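Local coordinates for protein histidine kinase (Caulobacter vibrioides, PDB 6TNE) that probably relays phosphoryl groups through the receiver domain of the hybrid histidine kinase CckA, with cyclic di-GMP as an associated second messenger, at residues A[40-54]-A[68-81]. Sequence-based numbering, arbitrary orientation.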
ATOM      1  N   ALA A  40      10.600   0.933   2.049  1.00 12.50           N
ATOM      2  CA  ALA A  40      10.247   2.210   2.682  1.00 12.92           C
ATOM      3  C   ALA A  40      11.488   2.953   3.140  1.00 13.45           C
ATOM      4  O   ALA A  40      11.604   4.167   2.915  1.00 15.47           O
ATOM      5  CB  ALA A  40       9.278   1.972   3.847  1.00 14.14           C
ATOM      6  N   GLU A  41      12.438   2.243   3.755  1.00 13.45           N
ATOM      7  CA  GLU A  41      13.653   2.903   4.207  1.00 14.63           C
ATOM      8  C   GLU A  41      14.413   3.499   3.035  1.00 14.71           C
ATOM      9  O   GLU A  41      14.895   4.634   3.099  1.00 16.36           O
ATOM     10  CB  GLU A  41      14.523   1.918   4.949  1.00 17.15           C
ATOM     11  CG  GLU A  41      15.700   2.634   5.476  1.00 19.23           C
ATOM     12  CD  GLU A  41      16.576   1.771   6.319  1.00 22.50           C
ATOM     13  OE1 GLU A  41      17.472   2.325   6.995  1.00 27.59           O
ATOM     14  OE2 GLU A  41      16.389   0.533   6.301  1.00 22.67           O
ATOM     15  N   GLU A  42      14.602   2.724   1.970  1.00 13.84           N
ATOM     16  CA  GLU A  42      15.395   3.168   0.828  1.00 13.88           C
ATOM     17  C   GLU A  42      14.705   4.255   0.027  1.00 16.10           C
ATOM     18  O   GLU A  42      15.355   4.946  -0.762  1.00 17.07           O
ATOM     19  CB  GLU A  42      15.766   1.977  -0.047  1.00 14.72           C
ATOM     20  CG  GLU A  42      16.673   0.968   0.611  1.00 15.89           C
ATOM     21  CD  GLU A  42      18.057   1.478   0.937  1.00 17.82           C
ATOM     22  OE1 GLU A  42      18.705   0.813   1.722  1.00 23.46           O
ATOM     23  OE2 GLU A  42      18.488   2.502   0.413  1.00 19.55           O
ATOM     24  N   ASN A  43      13.404   4.419   0.205  1.00 15.00           N
ATOM     25  CA  ASN A  43      12.640   5.439  -0.496  1.00 16.49           C
ATOM     26  C   ASN A  43      12.060   6.453   0.478  1.00 16.98           C
ATOM     27  O   ASN A  43      11.084   7.137   0.166  1.00 19.23           O
ATOM     28  CB  ASN A  43      11.543   4.783  -1.340  1.00 16.13           C
ATOM     29  CG  ASN A  43      12.096   3.997  -2.506  1.00 14.93           C
ATOM     30  OD1 ASN A  43      12.320   4.554  -3.572  1.00 18.61           O
ATOM     31  ND2 ASN A  43      12.317   2.715  -2.317  1.00 13.84           N
ATOM     32  N   ALA A  44      12.664   6.575   1.644  1.00 17.52           N
ATOM     33  CA  ALA A  44      12.095   7.372   2.720  1.00 19.51           C
ATOM     34  C   ALA A  44      11.812   8.791   2.252  1.00 20.83           C
ATOM     35  O   ALA A  44      12.616   9.409   1.536  1.00 22.89           O
ATOM     36  CB  ALA A  44      13.050   7.379   3.901  1.00 20.46           C
ATOM     37  N   GLY A  45      10.617   9.278   2.602  1.00 21.99           N
ATOM     38  CA  GLY A  45      10.170  10.622   2.238  1.00 24.42           C
ATOM     39  C   GLY A  45       9.760  10.818   0.790  1.00 24.98           C
ATOM     40  O   GLY A  45       9.425  11.948   0.415  1.00 29.32           O
ATOM     41  N   THR A  46       9.781   9.770  -0.041  1.00 21.26           N
ATOM     42  CA  THR A  46       9.366   9.889  -1.425  1.00 22.13           C
ATOM     43  C   THR A  46       8.146   9.033  -1.745  1.00 19.70           C
ATOM     44  O   THR A  46       7.671   9.060  -2.878  1.00 23.78           O
ATOM     45  CB  THR A  46      10.476   9.485  -2.394  1.00 23.79           C
ATOM     46  OG1 THR A  46      10.621   8.048  -2.356  1.00 22.69           O
ATOM     47  CG2 THR A  46      11.762  10.203  -2.048  1.00 25.18           C
ATOM     48  N   ILE A  47       7.623   8.298  -0.781  1.00 18.98           N
ATOM     49  CA  ILE A  47       6.420   7.499  -0.991  1.00 19.29           C
ATOM     50  C   ILE A  47       5.199   8.343  -0.663  1.00 18.68           C
ATOM     51  O   ILE A  47       5.154   9.014   0.374  1.00 21.32           O
ATOM     52  CB  ILE A  47       6.461   6.228  -0.138  1.00 19.53           C
ATOM     53  CG1 ILE A  47       7.580   5.353  -0.705  1.00 21.63           C
ATOM     54  CG2 ILE A  47       5.113   5.503  -0.177  1.00 18.15           C
ATOM     55  CD1 ILE A  47       8.075   4.333   0.212  1.00 25.62           C
ATOM     56  N   ASP A  48       4.246   8.351  -1.574  1.00 18.23           N
ATOM     57  CA  ASP A  48       3.047   9.148  -1.415  1.00 19.45           C
ATOM     58  C   ASP A  48       1.896   8.398  -0.772  1.00 17.82           C
ATOM     59  O   ASP A  48       0.962   9.036  -0.308  1.00 19.09           O
ATOM     60  CB  ASP A  48       2.649   9.699  -2.782  1.00 23.19           C
ATOM     61  CG  ASP A  48       3.723  10.597  -3.357  1.00 27.19           C
ATOM     62  OD1 ASP A  48       4.081  11.578  -2.662  1.00 29.93           O
ATOM     63  OD2 ASP A  48       4.235  10.328  -4.458  1.00 28.35           O
ATOM     64  N   LEU A  49       1.912   7.070  -0.776  1.00 15.94           N
ATOM     65  CA  LEU A  49       0.808   6.273  -0.268  1.00 15.10           C
ATOM     66  C   LEU A  49       1.329   4.878  -0.001  1.00 12.21           C
ATOM     67  O   LEU A  49       2.020   4.311  -0.859  1.00 14.47           O
ATOM     68  CB  LEU A  49      -0.317   6.201  -1.321  1.00 15.68           C
ATOM     69  CG  LEU A  49      -1.527   5.305  -1.009  1.00 15.39           C
ATOM     70  CD1 LEU A  49      -2.333   5.766   0.191  1.00 17.04           C
ATOM     71  CD2 LEU A  49      -2.429   5.196  -2.217  1.00 17.92           C
ATOM     72  N   LEU A  50       0.953   4.297   1.129  1.00 12.79           N
ATOM     73  CA  LEU A  50       1.151   2.881   1.396  1.00 11.73           C
ATOM     74  C   LEU A  50      -0.202   2.191   1.261  1.00 11.50           C
ATOM     75  O   LEU A  50      -1.169   2.640   1.884  1.00 12.31           O
ATOM     76  CB  LEU A  50       1.638   2.681   2.839  1.00 13.16           C
ATOM     77  CG  LEU A  50       1.704   1.236   3.334  1.00 13.28           C
ATOM     78  CD1 LEU A  50       2.650   0.404   2.526  1.00 14.38           C
ATOM     79  CD2 LEU A  50       2.036   1.186   4.803  1.00 15.56           C
ATOM     80  N   ILE A  51      -0.267   1.123   0.476  1.00 10.76           N
ATOM     81  CA  ILE A  51      -1.432   0.245   0.426  1.00 10.16           C
ATOM     82  C   ILE A  51      -0.944  -1.100   0.921  1.00  9.55           C
ATOM     83  O   ILE A  51       0.047  -1.615   0.391  1.00 11.05           O
ATOM     84  CB  ILE A  51      -1.996   0.093  -0.988  1.00 11.01           C
ATOM     85  CG1 ILE A  51      -2.418   1.453  -1.553  1.00 12.51           C
ATOM     86  CG2 ILE A  51      -3.202  -0.864  -0.937  1.00 13.11           C
ATOM     87  CD1 ILE A  51      -2.879   1.380  -3.013  1.00 14.19           C
ATOM     88  N   SER A  52      -1.566  -1.663   1.959  1.00  9.83           N
ATOM     89  CA  SER A  52      -1.087  -2.928   2.488  1.00 10.30           C
ATOM     90  C   SER A  52      -2.229  -3.839   2.845  1.00 10.39           C
ATOM     91  O   SER A  52      -3.222  -3.412   3.453  1.00 11.28           O
ATOM     92  CB  SER A  52      -0.258  -2.700   3.754  1.00 11.88           C
ATOM     93  OG  SER A  52       0.310  -3.912   4.237  1.00 12.19           O
ATOM     94  N   ASP A  53      -2.077  -5.119   2.520  1.00 10.87           N
ATOM     95  CA  ASP A  53      -2.913  -6.163   3.095  1.00 11.37           C
ATOM     96  C   ASP A  53      -2.715  -6.191   4.604  1.00 11.51           C
ATOM     97  O   ASP A  53      -1.674  -5.782   5.123  1.00 13.13           O
ATOM     98  CB  ASP A  53      -2.537  -7.519   2.455  1.00 14.65           C
ATOM     99  CG  ASP A  53      -3.614  -8.607   2.582  1.00 15.62           C
ATOM    100  OD1 ASP A  53      -4.735  -8.297   3.014  1.00 18.19           O
ATOM    101  OD2 ASP A  53      -3.290  -9.797   2.318  1.00 17.55           O
ATOM    102  N   VAL A  54      -3.747  -6.615   5.316  1.00 12.15           N
ATOM    103  CA  VAL A  54      -3.685  -6.696   6.778  1.00 12.30           C
ATOM    104  C   VAL A  54      -2.987  -7.969   7.223  1.00 12.60           C
ATOM    105  O   VAL A  54      -2.011  -7.913   7.987  1.00 15.52           O
ATOM    106  CB  VAL A  54      -5.095  -6.511   7.393  1.00 13.37           C
ATOM    107  CG1 VAL A  54      -5.039  -6.726   8.921  1.00 15.58           C
ATOM    108  CG2 VAL A  54      -5.609  -5.128   7.039  1.00 14.55           C
ATOM    109  N   ALA A  68       7.263   1.302   9.869  1.00 13.72           N
ATOM    110  CA  ALA A  68       7.609   2.038   8.660  1.00 13.84           C
ATOM    111  C   ALA A  68       7.104   3.464   8.673  1.00 13.15           C
ATOM    112  O   ALA A  68       7.484   4.225   7.808  1.00 14.39           O
ATOM    113  CB  ALA A  68       7.031   1.340   7.417  1.00 14.80           C
ATOM    114  N   ARG A  69       6.279   3.847   9.650  1.00 15.21           N
ATOM    115  CA  ARG A  69       5.645   5.154   9.624  1.00 16.72           C
ATOM    116  C   ARG A  69       6.653   6.284   9.540  1.00 14.97           C
ATOM    117  O   ARG A  69       6.423   7.251   8.805  1.00 16.61           O
ATOM    118  CB  ARG A  69       4.767   5.309  10.883  1.00 22.26           C
ATOM    119  CG  ARG A  69       3.770   6.461  10.897  0.57 32.08           C
ATOM    120  CD  ARG A  69       3.322   6.790   9.507  0.57 29.15           C
ATOM    121  NE  ARG A  69       1.882   6.991   9.368  0.57 25.66           N
ATOM    122  CZ  ARG A  69       1.367   7.544   8.285  0.57 36.06           C
ATOM    123  NH1 ARG A  69       0.046   7.720   8.160  0.57 26.47           N
ATOM    124  NH2 ARG A  69       2.204   7.903   7.318  0.57 28.41           N
ATOM    125  N   GLY A  70       7.767   6.174  10.270  1.00 14.28           N
ATOM    126  CA  GLY A  70       8.800   7.212  10.208  1.00 14.66           C
ATOM    127  C   GLY A  70       9.359   7.402   8.793  1.00 13.96           C
ATOM    128  O   GLY A  70       9.537   8.527   8.321  1.00 14.19           O
ATOM    129  N   TYR A  71       9.607   6.289   8.062  1.00 14.45           N
ATOM    130  CA  TYR A  71      10.119   6.419   6.692  1.00 15.48           C
ATOM    131  C   TYR A  71       9.050   6.982   5.774  1.00 15.96           C
ATOM    132  O   TYR A  71       9.368   7.647   4.784  1.00 18.31           O
ATOM    133  CB  TYR A  71      10.564   5.047   6.162  1.00 16.06           C
ATOM    134  CG  TYR A  71      11.578   4.379   7.021  1.00 15.90           C
ATOM    135  CD1 TYR A  71      12.742   5.055   7.443  1.00 16.67           C
ATOM    136  CD2 TYR A  71      11.401   3.056   7.377  1.00 19.06           C
ATOM    137  CE1 TYR A  71      13.712   4.385   8.206  1.00 20.35           C
ATOM    138  CE2 TYR A  71      12.353   2.387   8.149  1.00 21.46           C
ATOM    139  CZ  TYR A  71      13.470   3.092   8.598  1.00 21.40           C
ATOM    140  OH  TYR A  71      14.397   2.428   9.354  1.00 26.60           O
ATOM    141  N   LEU A  72       7.771   6.676   6.077  1.00 16.64           N
ATOM    142  CA  LEU A  72       6.652   7.145   5.276  1.00 18.66           C
ATOM    143  C   LEU A  72       6.310   8.610   5.531  1.00 18.03           C
ATOM    144  O   LEU A  72       5.625   9.225   4.703  1.00 20.26           O
ATOM    145  CB  LEU A  72       5.421   6.271   5.543  1.00 20.90           C
ATOM    146  CG  LEU A  72       5.607   4.822   5.112  1.00 24.33           C
ATOM    147  CD1 LEU A  72       4.433   3.999   5.645  1.00 26.84           C
ATOM    148  CD2 LEU A  72       5.625   4.765   3.592  1.00 23.73           C
ATOM    149  N   GLY A  73       6.726   9.183   6.650  1.00 17.93           N
ATOM    150  CA  GLY A  73       6.388  10.572   6.913  1.00 18.05           C
ATOM    151  C   GLY A  73       4.891  10.675   7.092  1.00 19.05           C
ATOM    152  O   GLY A  73       4.283   9.862   7.782  1.00 21.09           O
ATOM    153  N   THR A  74       4.288  11.676   6.455  1.00 20.07           N
ATOM    154  CA  THR A  74       2.849  11.870   6.549  1.00 19.78           C
ATOM    155  C   THR A  74       2.077  11.164   5.437  1.00 20.64           C
ATOM    156  O   THR A  74       0.888  11.451   5.246  1.00 20.46           O
ATOM    157  CB  THR A  74       2.535  13.360   6.556  1.00 25.37           C
ATOM    158  OG1 THR A  74       2.987  13.925   5.320  1.00 31.61           O
ATOM    159  CG2 THR A  74       3.237  14.040   7.740  1.00 28.98           C
ATOM    160  N   ALA A  75       2.725  10.283   4.686  1.00 18.72           N
ATOM    161  CA  ALA A  75       1.997   9.613   3.615  1.00 18.10           C
ATOM    162  C   ALA A  75       0.753   8.925   4.176  1.00 17.71           C
ATOM    163  O   ALA A  75       0.822   8.271   5.225  1.00 18.90           O
ATOM    164  CB  ALA A  75       2.871   8.546   2.971  1.00 20.23           C
ATOM    165  N   PRO A  76      -0.374   9.004   3.475  1.00 17.92           N
ATOM    166  CA  PRO A  76      -1.543   8.211   3.870  1.00 19.05           C
ATOM    167  C   PRO A  76      -1.284   6.721   3.726  1.00 16.54           C
ATOM    168  O   PRO A  76      -0.388   6.269   3.005  1.00 15.04           O
ATOM    169  CB  PRO A  76      -2.622   8.663   2.878  1.00 20.70           C
ATOM    170  CG  PRO A  76      -1.830   9.230   1.653  1.00 24.14           C
ATOM    171  CD  PRO A  76      -0.638   9.864   2.299  1.00 19.43           C
ATOM    172  N   VAL A  77      -2.101   5.957   4.423  1.00 16.91           N
ATOM    173  CA  VAL A  77      -2.006   4.504   4.467  1.00 15.86           C
ATOM    174  C   VAL A  77      -3.396   3.945   4.243  1.00 14.83           C
ATOM    175  O   VAL A  77      -4.355   4.411   4.882  1.00 17.68           O
ATOM    176  CB  VAL A  77      -1.425   4.005   5.808  1.00 17.71           C
ATOM    177  CG1 VAL A  77      -1.419   2.487   5.869  1.00 20.50           C
ATOM    178  CG2 VAL A  77      -0.063   4.665   6.104  1.00 20.10           C
ATOM    179  N   MET A  78      -3.513   2.949   3.379  1.00 13.07           N
ATOM    180  CA  MET A  78      -4.771   2.283   3.094  1.00 12.04           C
ATOM    181  C   MET A  78      -4.581   0.803   3.309  1.00 11.62           C
ATOM    182  O   MET A  78      -3.728   0.175   2.648  1.00 12.54           O
ATOM    183  CB  MET A  78      -5.131   2.520   1.651  1.00 14.62           C
ATOM    184  CG  MET A  78      -6.412   1.882   1.248  1.00 18.83           C
ATOM    185  SD  MET A  78      -7.006   2.326  -0.375  1.00 30.80           S
ATOM    186  CE  MET A  78      -5.655   2.016  -1.436  1.00 44.70           C
ATOM    187  N   PHE A  79      -5.309   0.233   4.249  1.00 11.48           N
ATOM    188  CA  PHE A  79      -5.306  -1.198   4.487  1.00 11.62           C
ATOM    189  C   PHE A  79      -6.394  -1.850   3.679  1.00 12.72           C
ATOM    190  O   PHE A  79      -7.486  -1.300   3.542  1.00 14.39           O
ATOM    191  CB  PHE A  79      -5.513  -1.483   5.967  1.00 12.83           C
ATOM    192  CG  PHE A  79      -4.312  -1.150   6.793  1.00 12.38           C
ATOM    193  CD1 PHE A  79      -3.083  -1.807   6.564  1.00 13.12           C
ATOM    194  CD2 PHE A  79      -4.365  -0.158   7.747  1.00 14.67           C
ATOM    195  CE1 PHE A  79      -1.943  -1.474   7.300  1.00 13.87           C
ATOM    196  CE2 PHE A  79      -3.223   0.188   8.462  1.00 15.92           C
ATOM    197  CZ  PHE A  79      -2.031  -0.468   8.246  1.00 15.10           C
ATOM    198  N   ILE A  80      -6.108  -3.037   3.190  1.00 12.99           N
ATOM    199  CA  ILE A  80      -7.052  -3.844   2.440  1.00 13.52           C
ATOM    200  C   ILE A  80      -7.171  -5.197   3.130  1.00 12.99           C
ATOM    201  O   ILE A  80      -6.188  -5.738   3.640  1.00 14.34           O
ATOM    202  CB  ILE A  80      -6.656  -3.978   0.953  1.00 13.82           C
ATOM    203  CG1 ILE A  80      -5.316  -4.687   0.728  1.00 14.25           C
ATOM    204  CG2 ILE A  80      -6.633  -2.575   0.274  1.00 17.42           C
ATOM    205  CD1 ILE A  80      -4.978  -4.897  -0.698  1.00 17.00           C
ATOM    206  N   SER A  81      -8.375  -5.765   3.136  1.00 13.98           N
ATOM    207  CA  SER A  81      -8.523  -7.104   3.710  1.00 17.02           C
ATOM    208  C   SER A  81      -9.890  -7.642   3.355  1.00 18.38           C
ATOM    209  O   SER A  81     -10.848  -6.876   3.198  1.00 19.56           O
ATOM    210  CB  SER A  81      -8.428  -7.139   5.248  1.00 19.46           C
ATOM    211  OG  SER A  81      -8.470  -8.483   5.731  1.00 21.17           O
TER
HETATM  212  O   HOH W   1      -5.939  -9.331   5.069  1.00 18.27           O
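D53 OD1 is gripped by several groups at the C-terminal end of two parallel strands. Water 1 donates to D53 OD1 at 2.6 Å and bridges it to S81 OG, which also bonds to Y83. K103 forms a salt bridge with the same oxygen, and V54 N adds a weak bond. The other oxygen, OD2, lies near the acidic side chains of E7 and D8. This acidic cluster beside a lysine matches the phosphoacceptor site of CheY-like receivers, with D53 the probable acceptor.

Behind it, strands 49-53 and 77-81 pair in parallel. The shortest rung is M78 N to L50 O, 2.8 Å. M78 is extended until chi3 (53°), where it bends; its CE packs tightly on I51, 3.3 Å from both CG1 and CD1. On the other sheet face, L50 CD2 touches V77 CG1 and L72 CD1.

At the far end, G45 N donates to Y71 O at 3.0 Å, nearly in line with the carbonyl. The Y71 ring lies under the backbone of E41, whose CA sits 3.9 Å from the ring centroid in a CH-pi contact. The E41 side chain runs alongside the ring.

The strands belong to a right-handed beta-alpha-beta unit whose connection is helix 61-72. That helix covers the L50, S52 and F79 face. Helix 107-118 packs on L49 and M78, and strands 2-6 and 98-102 flank the pair.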